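Local coordinates for protein phosphotransferase ChpT (PDB 4QPK) that relays phosphoryl groups as a homodimeric histidine phosphotransferase in the phosphorelay controlling Brucella abortus growth, division and survival inside host cells, at residues 144-156 with 214-227. Sequence-based numbering, arbitrary orientation.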
loop_
_atom_site.group_PDB
_atom_site.type_symbol
_atom_site.label_atom_id
_atom_site.label_comp_id
_atom_site.label_asym_id
_atom_site.label_seq_id
_atom_site.Cartn_x
_atom_site.Cartn_y
_atom_site.Cartn_z
ATOM N N LYS B 144 -18.885 3.352 2.623
ATOM C CA LYS B 144 -17.541 3.193 2.063
ATOM C C LYS B 144 -17.296 1.809 1.492
ATOM O O LYS B 144 -16.730 1.688 0.415
ATOM C CB LYS B 144 -16.472 3.529 3.111
ATOM C CG LYS B 144 -16.510 2.684 4.380
ATOM C CD LYS B 144 -15.469 3.145 5.406
ATOM C CE LYS B 144 -15.516 2.249 6.650
ATOM N NZ LYS B 144 -14.633 2.730 7.746
ATOM N N ASN B 145 -17.735 0.758 2.182
ATOM C CA ASN B 145 -17.433 -0.574 1.685
ATOM C C ASN B 145 -18.213 -0.940 0.418
ATOM O O ASN B 145 -17.762 -1.791 -0.355
ATOM C CB ASN B 145 -17.647 -1.601 2.794
ATOM C CG ASN B 145 -16.529 -1.560 3.819
ATOM O OD1 ASN B 145 -15.393 -1.220 3.482
ATOM N ND2 ASN B 145 -16.859 -1.809 5.079
ATOM N N LYS B 146 -19.359 -0.296 0.188
ATOM C CA LYS B 146 -20.070 -0.516 -1.070
ATOM C C LYS B 146 -19.300 0.123 -2.232
ATOM O O LYS B 146 -19.201 -0.452 -3.318
ATOM C CB LYS B 146 -21.498 0.040 -0.991
ATOM C CG LYS B 146 -22.328 -0.657 0.101
ATOM C CD LYS B 146 -23.835 -0.346 -0.001
ATOM C CE LYS B 146 -24.564 -0.940 1.211
ATOM N NZ LYS B 146 -26.012 -0.589 1.225
ATOM N N VAL B 147 -18.732 1.303 -2.006
ATOM C CA VAL B 147 -17.948 1.933 -3.074
ATOM C C VAL B 147 -16.618 1.202 -3.283
ATOM O O VAL B 147 -16.147 1.067 -4.418
ATOM C CB VAL B 147 -17.687 3.414 -2.800
ATOM C CG1 VAL B 147 -16.941 4.026 -3.990
ATOM C CG2 VAL B 147 -19.019 4.171 -2.588
ATOM N N LYS B 148 -16.008 0.713 -2.204
ATOM C CA LYS B 148 -14.801 -0.105 -2.370
ATOM C C LYS B 148 -15.115 -1.406 -3.131
ATOM O O LYS B 148 -14.340 -1.818 -4.001
ATOM C CB LYS B 148 -14.153 -0.390 -1.004
ATOM C CG LYS B 148 -13.649 0.882 -0.303
ATOM C CD LYS B 148 -12.950 0.581 1.034
ATOM C CE LYS B 148 -11.538 -0.030 0.772
ATOM N NZ LYS B 148 -10.813 -0.242 2.048
ATOM N N LEU B 149 -16.261 -2.025 -2.846
ATOM C CA LEU B 149 -16.689 -3.199 -3.603
ATOM C C LEU B 149 -16.778 -2.856 -5.101
ATOM O O LEU B 149 -16.252 -3.581 -5.940
ATOM C CB LEU B 149 -18.037 -3.719 -3.086
ATOM C CG LEU B 149 -18.716 -4.749 -3.998
ATOM C CD1 LEU B 149 -17.881 -6.016 -4.089
ATOM C CD2 LEU B 149 -20.126 -5.054 -3.463
ATOM N N LEU B 150 -17.426 -1.734 -5.413
ATOM C CA LEU B 150 -17.562 -1.280 -6.792
ATOM C C LEU B 150 -16.201 -1.200 -7.500
ATOM O O LEU B 150 -16.020 -1.769 -8.579
ATOM C CB LEU B 150 -18.287 0.080 -6.826
ATOM C CG LEU B 150 -18.347 0.865 -8.146
ATOM C CD1 LEU B 150 -19.037 0.079 -9.236
ATOM C CD2 LEU B 150 -19.037 2.206 -7.916
ATOM N N LEU B 151 -15.236 -0.509 -6.897
ATOM C CA LEU B 151 -13.931 -0.360 -7.532
ATOM C C LEU B 151 -13.219 -1.707 -7.674
ATOM O O LEU B 151 -12.528 -1.947 -8.659
ATOM C CB LEU B 151 -13.053 0.623 -6.750
ATOM C CG LEU B 151 -13.509 2.080 -6.807
ATOM C CD1 LEU B 151 -12.579 2.929 -5.937
ATOM C CD2 LEU B 151 -13.494 2.606 -8.235
ATOM N N ASN B 152 -13.379 -2.592 -6.694
ATOM C CA ASN B 152 -12.751 -3.901 -6.800
ATOM C C ASN B 152 -13.402 -4.776 -7.876
ATOM O O ASN B 152 -12.733 -5.593 -8.498
ATOM C CB ASN B 152 -12.765 -4.610 -5.450
ATOM C CG ASN B 152 -11.575 -4.202 -4.590
ATOM O OD1 ASN B 152 -10.499 -4.797 -4.686
ATOM N ND2 ASN B 152 -11.751 -3.163 -3.792
ATOM N N MET B 153 -14.693 -4.588 -8.102
ATOM C CA MET B 153 -15.370 -5.262 -9.197
ATOM C C MET B 153 -14.817 -4.802 -10.554
ATOM O O MET B 153 -14.825 -5.566 -11.508
ATOM C CB MET B 153 -16.885 -5.015 -9.120
ATOM C CG MET B 153 -17.544 -5.776 -7.995
ATOM S SD MET B 153 -19.300 -5.427 -7.809
ATOM C CE MET B 153 -20.026 -6.224 -9.241
ATOM N N LEU B 154 -14.341 -3.555 -10.651
ATOM C CA LEU B 154 -13.709 -3.108 -11.898
ATOM C C LEU B 154 -12.458 -3.919 -12.180
ATOM O O LEU B 154 -12.146 -4.230 -13.329
ATOM C CB LEU B 154 -13.324 -1.630 -11.826
ATOM C CG LEU B 154 -14.404 -0.650 -11.409
ATOM C CD1 LEU B 154 -13.882 0.783 -11.579
ATOM C CD2 LEU B 154 -15.668 -0.902 -12.200
ATOM N N LEU B 155 -11.721 -4.251 -11.122
ATOM C CA LEU B 155 -10.488 -5.006 -11.309
ATOM C C LEU B 155 -10.797 -6.438 -11.751
ATOM O O LEU B 155 -10.088 -7.003 -12.591
ATOM C CB LEU B 155 -9.642 -4.998 -10.021
ATOM C CG LEU B 155 -9.134 -3.620 -9.587
ATOM C CD1 LEU B 155 -8.271 -3.761 -8.325
ATOM C CD2 LEU B 155 -8.320 -2.983 -10.690
ATOM N N ILE B 156 -11.856 -7.018 -11.190
ATOM C CA ILE B 156 -12.304 -8.347 -11.608
ATOM C C ILE B 156 -12.716 -8.316 -13.083
ATOM O O ILE B 156 -12.318 -9.168 -13.876
ATOM C CB ILE B 156 -13.491 -8.850 -10.761
ATOM C CG1 ILE B 156 -13.076 -9.024 -9.301
ATOM C CG2 ILE B 156 -14.036 -10.177 -11.318
ATOM C CD1 ILE B 156 -11.963 -10.018 -9.118
ATOM N N GLN B 214 -6.838 -10.072 -4.174
ATOM C CA GLN B 214 -7.789 -9.071 -4.645
ATOM C C GLN B 214 -9.189 -9.677 -4.869
ATOM O O GLN B 214 -10.180 -9.093 -4.433
ATOM C CB GLN B 214 -7.266 -8.380 -5.917
ATOM C CG GLN B 214 -8.034 -7.109 -6.299
ATOM C CD GLN B 214 -9.266 -7.411 -7.101
ATOM O OE1 GLN B 214 -9.258 -8.318 -7.942
ATOM N NE2 GLN B 214 -10.332 -6.647 -6.873
ATOM N N PRO B 215 -9.286 -10.850 -5.535
ATOM C CA PRO B 215 -10.632 -11.452 -5.576
ATOM C C PRO B 215 -11.167 -11.865 -4.200
ATOM O O PRO B 215 -12.367 -11.725 -3.954
ATOM C CB PRO B 215 -10.449 -12.681 -6.481
ATOM C CG PRO B 215 -8.979 -12.850 -6.666
ATOM C CD PRO B 215 -8.378 -11.488 -6.502
ATOM N N TYR B 216 -10.290 -12.337 -3.315
ATOM C CA TYR B 216 -10.697 -12.642 -1.950
ATOM C C TYR B 216 -11.275 -11.401 -1.288
ATOM O O TYR B 216 -12.366 -11.421 -0.712
ATOM C CB TYR B 216 -9.504 -13.186 -1.148
ATOM C CG TYR B 216 -9.783 -13.268 0.333
ATOM C CD1 TYR B 216 -10.434 -14.361 0.885
ATOM C CD2 TYR B 216 -9.420 -12.225 1.176
ATOM C CE1 TYR B 216 -10.697 -14.419 2.248
ATOM C CE2 TYR B 216 -9.687 -12.269 2.533
ATOM C CZ TYR B 216 -10.320 -13.365 3.064
ATOM O OH TYR B 216 -10.578 -13.392 4.422
ATOM N N TYR B 217 -10.542 -10.299 -1.410
ATOM C CA TYR B 217 -10.929 -9.030 -0.807
ATOM C C TYR B 217 -12.260 -8.513 -1.350
ATOM O O TYR B 217 -13.088 -7.957 -0.604
ATOM C CB TYR B 217 -9.816 -8.007 -1.053
ATOM C CG TYR B 217 -9.997 -6.652 -0.382
ATOM C CD1 TYR B 217 -10.084 -6.532 0.995
ATOM C CD2 TYR B 217 -10.032 -5.486 -1.144
ATOM C CE1 TYR B 217 -10.230 -5.288 1.596
ATOM C CE2 TYR B 217 -10.178 -4.241 -0.550
ATOM C CZ TYR B 217 -10.272 -4.146 0.819
ATOM O OH TYR B 217 -10.413 -2.900 1.393
ATOM N N THR B 218 -12.462 -8.687 -2.651
ATOM C CA THR B 218 -13.709 -8.276 -3.291
ATOM C C THR B 218 -14.909 -8.973 -2.634
ATOM O O THR B 218 -15.903 -8.333 -2.286
ATOM C CB THR B 218 -13.686 -8.596 -4.801
ATOM O OG1 THR B 218 -12.567 -7.931 -5.418
ATOM C CG2 THR B 218 -14.986 -8.141 -5.465
ATOM N N LEU B 219 -14.788 -10.282 -2.442
ATOM C CA LEU B 219 -15.860 -11.070 -1.829
ATOM C C LEU B 219 -16.051 -10.682 -0.365
ATOM O O LEU B 219 -17.174 -10.625 0.131
ATOM C CB LEU B 219 -15.550 -12.563 -1.957
ATOM C CG LEU B 219 -15.549 -13.048 -3.410
ATOM C CD1 LEU B 219 -14.861 -14.388 -3.532
ATOM C CD2 LEU B 219 -16.969 -13.121 -3.977
ATOM N N LEU B 220 -14.946 -10.406 0.324
ATOM C CA LEU B 220 -15.000 -9.984 1.713
ATOM C C LEU B 220 -15.758 -8.662 1.867
ATOM O O LEU B 220 -16.558 -8.499 2.799
ATOM C CB LEU B 220 -13.579 -9.842 2.271
ATOM C CG LEU B 220 -13.382 -9.684 3.771
ATOM C CD1 LEU B 220 -13.846 -10.943 4.489
ATOM C CD2 LEU B 220 -11.913 -9.416 4.059
ATOM N N LEU B 221 -15.514 -7.729 0.948
ATOM C CA LEU B 221 -16.208 -6.447 0.966
ATOM C C LEU B 221 -17.701 -6.642 0.713
ATOM O O LEU B 221 -18.528 -6.033 1.377
ATOM C CB LEU B 221 -15.620 -5.485 -0.081
ATOM C CG LEU B 221 -14.224 -4.932 0.198
ATOM C CD1 LEU B 221 -13.703 -4.241 -1.062
ATOM C CD2 LEU B 221 -14.251 -3.965 1.365
ATOM N N ALA B 222 -18.034 -7.521 -0.230
ATOM C CA ALA B 222 -19.430 -7.784 -0.550
ATOM C C ALA B 222 -20.143 -8.342 0.682
ATOM O O ALA B 222 -21.242 -7.915 1.012
ATOM C CB ALA B 222 -19.541 -8.751 -1.712
ATOM N N GLU B 223 -19.496 -9.276 1.369
ATOM C CA GLU B 223 -20.077 -9.859 2.578
ATOM C C GLU B 223 -20.287 -8.796 3.652
ATOM O O GLU B 223 -21.349 -8.728 4.282
ATOM C CB GLU B 223 -19.203 -11.010 3.101
ATOM C CG GLU B 223 -19.684 -11.539 4.433
ATOM C CD GLU B 223 -18.926 -12.773 4.906
ATOM O OE1 GLU B 223 -17.689 -12.827 4.727
ATOM O OE2 GLU B 223 -19.577 -13.679 5.476
ATOM N N GLU B 224 -19.277 -7.950 3.844
ATOM C CA GLU B 224 -19.332 -6.876 4.820
ATOM C C GLU B 224 -20.443 -5.882 4.528
ATOM O O GLU B 224 -21.105 -5.394 5.440
ATOM C CB GLU B 224 -17.985 -6.143 4.853
ATOM C CG GLU B 224 -17.918 -4.907 5.734
ATOM C CD GLU B 224 -18.364 -5.128 7.148
ATOM O OE1 GLU B 224 -18.129 -6.233 7.688
ATOM O OE2 GLU B 224 -18.945 -4.173 7.723
ATOM N N ALA B 225 -20.637 -5.590 3.250
ATOM C CA ALA B 225 -21.604 -4.591 2.818
ATOM C C ALA B 225 -23.033 -5.141 2.745
ATOM O O ALA B 225 -23.983 -4.389 2.516
ATOM C CB ALA B 225 -21.194 -4.029 1.451
ATOM N N GLY B 226 -23.182 -6.446 2.936
ATOM C CA GLY B 226 -24.483 -7.083 2.800
ATOM C C GLY B 226 -24.971 -7.138 1.361
ATOM O O GLY B 226 -26.180 -7.146 1.099
ATOM N N MET B 227 -24.036 -7.188 0.418
ATOM C CA MET B 227 -24.376 -7.277 -0.994
ATOM C C MET B 227 -23.922 -8.614 -1.565
ATOM O O MET B 227 -22.979 -9.229 -1.070
ATOM C CB MET B 227 -23.757 -6.116 -1.787
ATOM C CG MET B 227 -24.225 -4.755 -1.344
ATOM S SD MET B 227 -23.424 -3.407 -2.233
ATOM C CE MET B 227 -24.151 -3.518 -3.863
#
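Between N152 and Q214, two side-chain amides lie almost in one plane and run antiparallel alongside each other, a worked example of how antiparallel helices can be pinned by polar knobs as well as greasy ones. The helix axes approach to 8.8 Å with their directions 150° apart, and N152, T218 and L221 each pack knobs-into-holes. N152 can be followed outward. Its CB rests against T218 OG1 at 3.3 Å, a hydroxyl that donates back to Q214 O. From CG the amide splits. OD1 takes a nearly straight bond on a lone pair from Q214 NE2 (2.9 Å) and lies in plane at the edge of the Y217 ring. ND2 touches L221 CD1, donates back to K148 O, coplanar with its own amide, and also donates to A102 O, at the end of helix 78-102 of the same chain, so both ends of this buried amide are fixed. Q214, bent at chi2 (-84°), brings NE2 to N152 O as well, at 3.1 Å and less straight; that oxygen receives I156 N from its opposite face. L221 CD1 also sits 3.5 Å above one face of the Y217 ring, displaced toward its rim. L149 swings CD1 to T218 CG2 (3.8 Å) and CD2 to M227 SD (3.9 Å), just past the Schellman turn at G226. K148 NZ lies 2.8 Å from Y217 OH and donates to the carbonyl oxygens of F103 and G104. The pair belongs to the C-terminal domain, built like the ATP-binding domain of histidine kinases but lacking the regions needed to bind ATP. Helix 43-74 meets Q214 and Y217, helix 78-102 meets L151 and L155, F195 of helix 193-199 meets I156 and P215, and L44 of the second subunit packs on Y217. Helix 144-160 directly follows strand 141-143; helix 213-225 leads into edge strand 229-233 of the five-stranded mixed sheet.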